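Local coordinates for protein delta-1-pyrroline-5-carboxylate dehydrogenase, mitochondrial (Mus musculus, PDB 4E3X) that probably oxidises L-glutamate gamma-semialdehyde to L-glutamate with NAD+ in mitochondria, the second step of proline breakdown, as a homodimeric aldehyde dehydrogenase, at residues Ala105-Trp116 and Gly253-Phe261. Residues are numbered along the deposited sequence; the frame is centred on the assembly and turned at random.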
ATOM      1  N   ALA B 105      -3.488 -26.547  -5.593  1.00  6.74           N
ATOM      2  CA  ALA B 105      -3.573 -25.369  -6.449  1.00  6.67           C
ATOM      3  C   ALA B 105      -2.478 -24.363  -6.122  1.00  6.61           C
ATOM      4  O   ALA B 105      -1.881 -23.779  -7.028  1.00  7.17           O
ATOM      5  CB  ALA B 105      -4.941 -24.720  -6.321  1.00  7.72           C
ATOM      6  N   ILE B 106      -2.222 -24.158  -4.829  1.00  6.34           N
ATOM      7  CA  ILE B 106      -1.123 -23.291  -4.400  1.00  6.39           C
ATOM      8  C   ILE B 106       0.212 -23.800  -4.941  1.00  6.77           C
ATOM      9  O   ILE B 106       0.980 -23.043  -5.533  1.00  7.48           O
ATOM     10  CB  ILE B 106      -1.054 -23.182  -2.856  1.00  7.20           C
ATOM     11  CG1 ILE B 106      -2.255 -22.391  -2.320  1.00  8.15           C
ATOM     12  CG2 ILE B 106       0.268 -22.550  -2.412  1.00  7.87           C
ATOM     13  CD1 ILE B 106      -2.452 -22.515  -0.817  1.00  9.19           C
ATOM     14  N   ASP B 107       0.485 -25.082  -4.727  1.00  7.40           N
ATOM     15  CA  ASP B 107       1.770 -25.636  -5.150  1.00  7.90           C
ATOM     16  C   ASP B 107       1.983 -25.458  -6.652  1.00  7.30           C
ATOM     17  O   ASP B 107       3.069 -25.078  -7.084  1.00  9.11           O
ATOM     18  CB  ASP B 107       1.878 -27.120  -4.785  1.00 10.40           C
ATOM     19  CG  ASP B 107       1.848 -27.368  -3.287  1.00 14.57           C
ATOM     20  OD1 ASP B 107       1.937 -26.398  -2.505  1.00 16.80           O
ATOM     21  OD2 ASP B 107       1.736 -28.549  -2.895  1.00 17.38           O
ATOM     22  N   ALA B 108       0.945 -25.731  -7.440  1.00  7.31           N
ATOM     23  CA  ALA B 108       1.059 -25.634  -8.891  1.00  7.71           C
ATOM     24  C   ALA B 108       1.197 -24.191  -9.348  1.00  7.41           C
ATOM     25  O   ALA B 108       1.945 -23.898 -10.279  1.00  8.80           O
ATOM     26  CB  ALA B 108      -0.123 -26.306  -9.574  1.00  8.38           C
ATOM     27  N   ALA B 109       0.480 -23.283  -8.689  1.00  6.63           N
ATOM     28  CA  ALA B 109       0.614 -21.863  -8.997  1.00  6.36           C
ATOM     29  C   ALA B 109       2.044 -21.389  -8.719  1.00  6.64           C
ATOM     30  O   ALA B 109       2.658 -20.695  -9.537  1.00  7.52           O
ATOM     31  CB  ALA B 109      -0.391 -21.050  -8.187  1.00  7.60           C
ATOM     32  N   LEU B 110       2.576 -21.761  -7.557  1.00  6.93           N
ATOM     33  CA  LEU B 110       3.934 -21.349  -7.194  1.00  7.73           C
ATOM     34  C   LEU B 110       4.970 -21.850  -8.198  1.00  7.91           C
ATOM     35  O   LEU B 110       5.923 -21.141  -8.515  1.00  8.64           O
ATOM     36  CB  LEU B 110       4.294 -21.814  -5.779  1.00  8.01           C
ATOM     37  CG  LEU B 110       3.473 -21.139  -4.682  1.00  8.16           C
ATOM     38  CD1 LEU B 110       3.759 -21.813  -3.361  1.00  9.19           C
ATOM     39  CD2 LEU B 110       3.765 -19.640  -4.637  1.00 10.11           C
ATOM     40  N   ALA B 111       4.770 -23.063  -8.708  1.00  8.08           N
ATOM     41  CA  ALA B 111       5.695 -23.641  -9.679  1.00  8.66           C
ATOM     42  C   ALA B 111       5.643 -22.932 -11.033  1.00  9.19           C
ATOM     43  O   ALA B 111       6.580 -23.042 -11.817  1.00 11.60           O
ATOM     44  CB  ALA B 111       5.424 -25.138  -9.845  1.00  9.51           C
ATOM     45  N   ALA B 112       4.551 -22.219 -11.301  1.00  8.85           N
ATOM     46  CA  ALA B 112       4.363 -21.508 -12.564  1.00  8.60           C
ATOM     47  C   ALA B 112       4.742 -20.031 -12.469  1.00  8.24           C
ATOM     48  O   ALA B 112       4.857 -19.342 -13.482  1.00  8.59           O
ATOM     49  CB  ALA B 112       2.915 -21.641 -13.021  1.00  9.67           C
ATOM     50  N   ARG B 113       4.929 -19.540 -11.248  1.00  7.52           N
ATOM     51  CA  ARG B 113       5.024 -18.095 -11.017  1.00  7.39           C
ATOM     52  C   ARG B 113       6.251 -17.406 -11.638  1.00  7.87           C
ATOM     53  O   ARG B 113       6.123 -16.344 -12.244  1.00  8.56           O
ATOM     54  CB  ARG B 113       4.979 -17.802  -9.516  1.00  7.00           C
ATOM     55  CG  ARG B 113       4.995 -16.321  -9.163  1.00  7.46           C
ATOM     56  CD  ARG B 113       5.331 -16.114  -7.684  1.00  9.00           C
ATOM     57  NE  ARG B 113       6.702 -16.499  -7.394  1.00  9.95           N
ATOM     58  CZ  ARG B 113       7.763 -15.747  -7.662  1.00 10.82           C
ATOM     59  NH1 ARG B 113       7.610 -14.550  -8.211  1.00 10.11           N
ATOM     60  NH2 ARG B 113       8.980 -16.183  -7.368  1.00 13.04           N
ATOM     61  N   LYS B 114       7.435 -17.989 -11.466  1.00  8.72           N
ATOM     62  CA  LYS B 114       8.664 -17.312 -11.881  1.00  9.48           C
ATOM     63  C   LYS B 114       8.654 -17.013 -13.375  1.00  8.50           C
ATOM     64  O   LYS B 114       8.978 -15.906 -13.794  1.00  9.35           O
ATOM     65  CB  LYS B 114       9.898 -18.138 -11.509  1.00 11.69           C
ATOM     66  N   GLU B 115       8.249 -17.999 -14.168  1.00  8.68           N
ATOM     67  CA  GLU B 115       8.155 -17.831 -15.614  1.00  9.77           C
ATOM     68  C   GLU B 115       7.185 -16.706 -15.992  1.00  8.13           C
ATOM     69  O   GLU B 115       7.469 -15.883 -16.858  1.00  9.07           O
ATOM     70  CB  GLU B 115       7.739 -19.157 -16.269  1.00 12.37           C
ATOM     71  CG  GLU B 115       7.508 -19.095 -17.773  1.00 16.80           C
ATOM     72  CD  GLU B 115       6.968 -20.401 -18.356  1.00 20.57           C
ATOM     73  OE1 GLU B 115       6.337 -21.192 -17.612  1.00 21.26           O
ATOM     74  OE2 GLU B 115       7.171 -20.634 -19.568  1.00 22.57           O
ATOM     75  N   TRP B 116       6.043 -16.664 -15.315  1.00  7.73           N
ATOM     76  CA  TRP B 116       5.023 -15.655 -15.589  1.00  7.51           C
ATOM     77  C   TRP B 116       5.511 -14.260 -15.179  1.00  6.41           C
ATOM     78  O   TRP B 116       5.334 -13.284 -15.914  1.00  7.49           O
ATOM     79  CB  TRP B 116       3.737 -16.042 -14.853  1.00  8.39           C
ATOM     80  CG  TRP B 116       2.608 -15.061 -14.948  1.00  7.61           C
ATOM     81  CD1 TRP B 116       2.087 -14.318 -13.922  1.00  7.48           C
ATOM     82  CD2 TRP B 116       1.839 -14.730 -16.114  1.00  7.13           C
ATOM     83  NE1 TRP B 116       1.045 -13.544 -14.380  1.00  6.94           N
ATOM     84  CE2 TRP B 116       0.876 -13.775 -15.720  1.00  7.37           C
ATOM     85  CE3 TRP B 116       1.872 -15.145 -17.453  1.00  9.18           C
ATOM     86  CZ2 TRP B 116      -0.048 -13.231 -16.611  1.00  8.11           C
ATOM     87  CZ3 TRP B 116       0.954 -14.599 -18.339  1.00  9.03           C
ATOM     88  CH2 TRP B 116       0.006 -13.651 -17.912  1.00  9.47           C
ATOM     89  N   GLY B 253      -5.368 -16.488 -23.746  1.00 10.09           N
ATOM     90  CA  GLY B 253      -3.962 -16.833 -23.645  1.00 10.84           C
ATOM     91  C   GLY B 253      -3.369 -16.856 -22.244  1.00 10.04           C
ATOM     92  O   GLY B 253      -2.155 -17.004 -22.094  1.00 11.01           O
ATOM     93  N   LEU B 254      -4.194 -16.722 -21.212  1.00  8.52           N
ATOM     94  CA  LEU B 254      -3.657 -16.846 -19.860  1.00  8.35           C
ATOM     95  C   LEU B 254      -3.119 -18.267 -19.673  1.00  8.76           C
ATOM     96  O   LEU B 254      -3.856 -19.232 -19.863  1.00  9.15           O
ATOM     97  CB  LEU B 254      -4.738 -16.549 -18.820  1.00  8.56           C
ATOM     98  CG  LEU B 254      -4.207 -16.466 -17.387  1.00  8.69           C
ATOM     99  CD1 LEU B 254      -3.443 -15.172 -17.184  1.00 10.31           C
ATOM    100  CD2 LEU B 254      -5.348 -16.562 -16.403  1.00  8.98           C
ATOM    101  N   PRO B 255      -1.831 -18.406 -19.318  1.00  8.74           N
ATOM    102  CA  PRO B 255      -1.254 -19.748 -19.187  1.00  9.41           C
ATOM    103  C   PRO B 255      -1.855 -20.524 -18.016  1.00  8.91           C
ATOM    104  O   PRO B 255      -2.455 -19.925 -17.117  1.00  8.56           O
ATOM    105  CB  PRO B 255       0.232 -19.464 -18.921  1.00  9.76           C
ATOM    106  CG  PRO B 255       0.466 -18.099 -19.460  1.00 10.05           C
ATOM    107  CD  PRO B 255      -0.809 -17.356 -19.177  1.00  9.00           C
ATOM    108  N   PRO B 256      -1.706 -21.854 -18.024  1.00  8.42           N
ATOM    109  CA  PRO B 256      -2.178 -22.633 -16.875  1.00  8.32           C
ATOM    110  C   PRO B 256      -1.463 -22.262 -15.575  1.00  7.93           C
ATOM    111  O   PRO B 256      -0.300 -21.838 -15.589  1.00  8.81           O
ATOM    112  CB  PRO B 256      -1.861 -24.086 -17.271  1.00 10.00           C
ATOM    113  CG  PRO B 256      -0.816 -23.976 -18.324  1.00 11.10           C
ATOM    114  CD  PRO B 256      -1.101 -22.706 -19.064  1.00  9.65           C
ATOM    115  N   ASN B 257      -2.183 -22.421 -14.469  1.00  7.35           N
ATOM    116  CA  ASN B 257      -1.652 -22.222 -13.118  1.00  7.40           C
ATOM    117  C   ASN B 257      -1.378 -20.776 -12.732  1.00  7.12           C
ATOM    118  O   ASN B 257      -0.775 -20.518 -11.688  1.00  9.94           O
ATOM    119  CB  ASN B 257      -0.423 -23.092 -12.873  1.00  8.17           C
ATOM    120  CG  ASN B 257      -0.749 -24.563 -12.983  1.00  8.15           C
ATOM    121  OD1 ASN B 257      -1.598 -25.084 -12.247  1.00  8.48           O
ATOM    122  ND2 ASN B 257      -0.111 -25.242 -13.934  1.00  9.66           N
ATOM    123  N   ILE B 258      -1.815 -19.832 -13.562  1.00  6.45           N
ATOM    124  CA  ILE B 258      -1.703 -18.422 -13.203  1.00  6.81           C
ATOM    125  C   ILE B 258      -2.922 -17.947 -12.393  1.00  5.73           C
ATOM    126  O   ILE B 258      -2.776 -17.243 -11.387  1.00  6.95           O
ATOM    127  CB  ILE B 258      -1.472 -17.537 -14.436  1.00  6.75           C
ATOM    128  CG1 ILE B 258      -0.261 -18.052 -15.240  1.00  6.79           C
ATOM    129  CG2 ILE B 258      -1.307 -16.062 -14.034  1.00  7.28           C
ATOM    130  CD1 ILE B 258       1.012 -18.335 -14.405  1.00  8.22           C
ATOM    131  N   ILE B 259      -4.122 -18.336 -12.821  1.00  5.01           N
ATOM    132  CA  ILE B 259      -5.315 -18.165 -11.998  1.00  5.67           C
ATOM    133  C   ILE B 259      -5.953 -19.538 -11.842  1.00  5.15           C
ATOM    134  O   ILE B 259      -6.324 -20.169 -12.836  1.00  6.54           O
ATOM    135  CB  ILE B 259      -6.335 -17.165 -12.584  1.00  6.43           C
ATOM    136  CG1 ILE B 259      -5.727 -15.755 -12.676  1.00  7.16           C
ATOM    137  CG2 ILE B 259      -7.587 -17.135 -11.709  1.00  6.68           C
ATOM    138  CD1 ILE B 259      -6.629 -14.748 -13.361  1.00  7.56           C
ATOM    139  N   GLN B 260      -6.035 -20.014 -10.600  1.00  5.89           N
ATOM    140  CA  GLN B 260      -6.712 -21.262 -10.286  1.00  5.72           C
ATOM    141  C   GLN B 260      -8.155 -20.933  -9.926  1.00  5.53           C
ATOM    142  O   GLN B 260      -8.413 -20.043  -9.112  1.00  6.72           O
ATOM    143  CB  GLN B 260      -6.010 -21.971  -9.123  1.00  6.46           C
ATOM    144  CG  GLN B 260      -4.484 -22.037  -9.250  1.00  6.72           C
ATOM    145  CD  GLN B 260      -3.982 -23.034 -10.288  1.00  6.46           C
ATOM    146  OE1 GLN B 260      -4.538 -23.152 -11.381  1.00  7.36           O
ATOM    147  NE2 GLN B 260      -2.893 -23.732  -9.957  1.00  7.44           N
ATOM    148  N   PHE B 261      -9.100 -21.611 -10.577  1.00  5.47           N
ATOM    149  CA  PHE B 261     -10.517 -21.331 -10.377  1.00  5.97           C
ATOM    150  C   PHE B 261     -11.014 -22.268  -9.286  1.00  5.81           C
ATOM    151  O   PHE B 261     -11.254 -23.458  -9.532  1.00  6.15           O
ATOM    152  CB  PHE B 261     -11.282 -21.540 -11.692  1.00  6.74           C
ATOM    153  CG  PHE B 261     -12.696 -21.032 -11.655  1.00  6.04           C
ATOM    154  CD1 PHE B 261     -12.963 -19.690 -11.876  1.00  6.68           C
ATOM    155  CD2 PHE B 261     -13.759 -21.903 -11.421  1.00  6.59           C
ATOM    156  CE1 PHE B 261     -14.270 -19.216 -11.839  1.00  7.40           C
ATOM    157  CE2 PHE B 261     -15.063 -21.444 -11.382  1.00  7.87           C
ATOM    158  CZ  PHE B 261     -15.319 -20.100 -11.595  1.00  8.12           C
TER
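Q260 NE2 gives one N-H to the backbone O of A105 at 3.1 Å and the other to OD1 of N257 at 3.0 Å. Each bond lies close to the glutamine's amide plane and lands on an acceptor lone pair, while OE1 is taken by the backbone N of G69, so the amide is gripped at both ends and its rotation fixed. Its chain bends at chi2 (-74°) to bring NE2 to A105 O, which also accepts the regular helical bond from A109 N.

The type II turn P255-I258 lies close against the alanine side of the helix, A109 CA to N257 CA 4.7 Å. A109 CA makes a CA-H...O contact with N257 O at 3.3 Å, that buried carbonyl having no conventional hydrogen-bond partner, and A112 CB sits 3.6 Å from N257 CB.

With chi1 at 176°, CG trans to the backbone N, the indole of W116 extends from the helix to I258, P255 and L254. I258 CG2 lies over one face, 3.6 Å from the centroid of the five-membered ring of W116, a CH-pi contact; P255 CD reaches W116 CZ3 at 3.4 Å, and L254 CD1 packs against W116 CH2. W116 NE1 bonds to A224 O of helix 213-225.

Segment 105-116 runs nearly antiparallel (161°) to strand 259-261, an end strand of the five-stranded parallel sheet in the Rossmann-type NAD-binding domain. F261 also bonds through its backbone to V67 of strand 62-68, where A105 and Q260 pack on V68; I106, on another side of the helix, packs on L231 of adjacent strand 230-233.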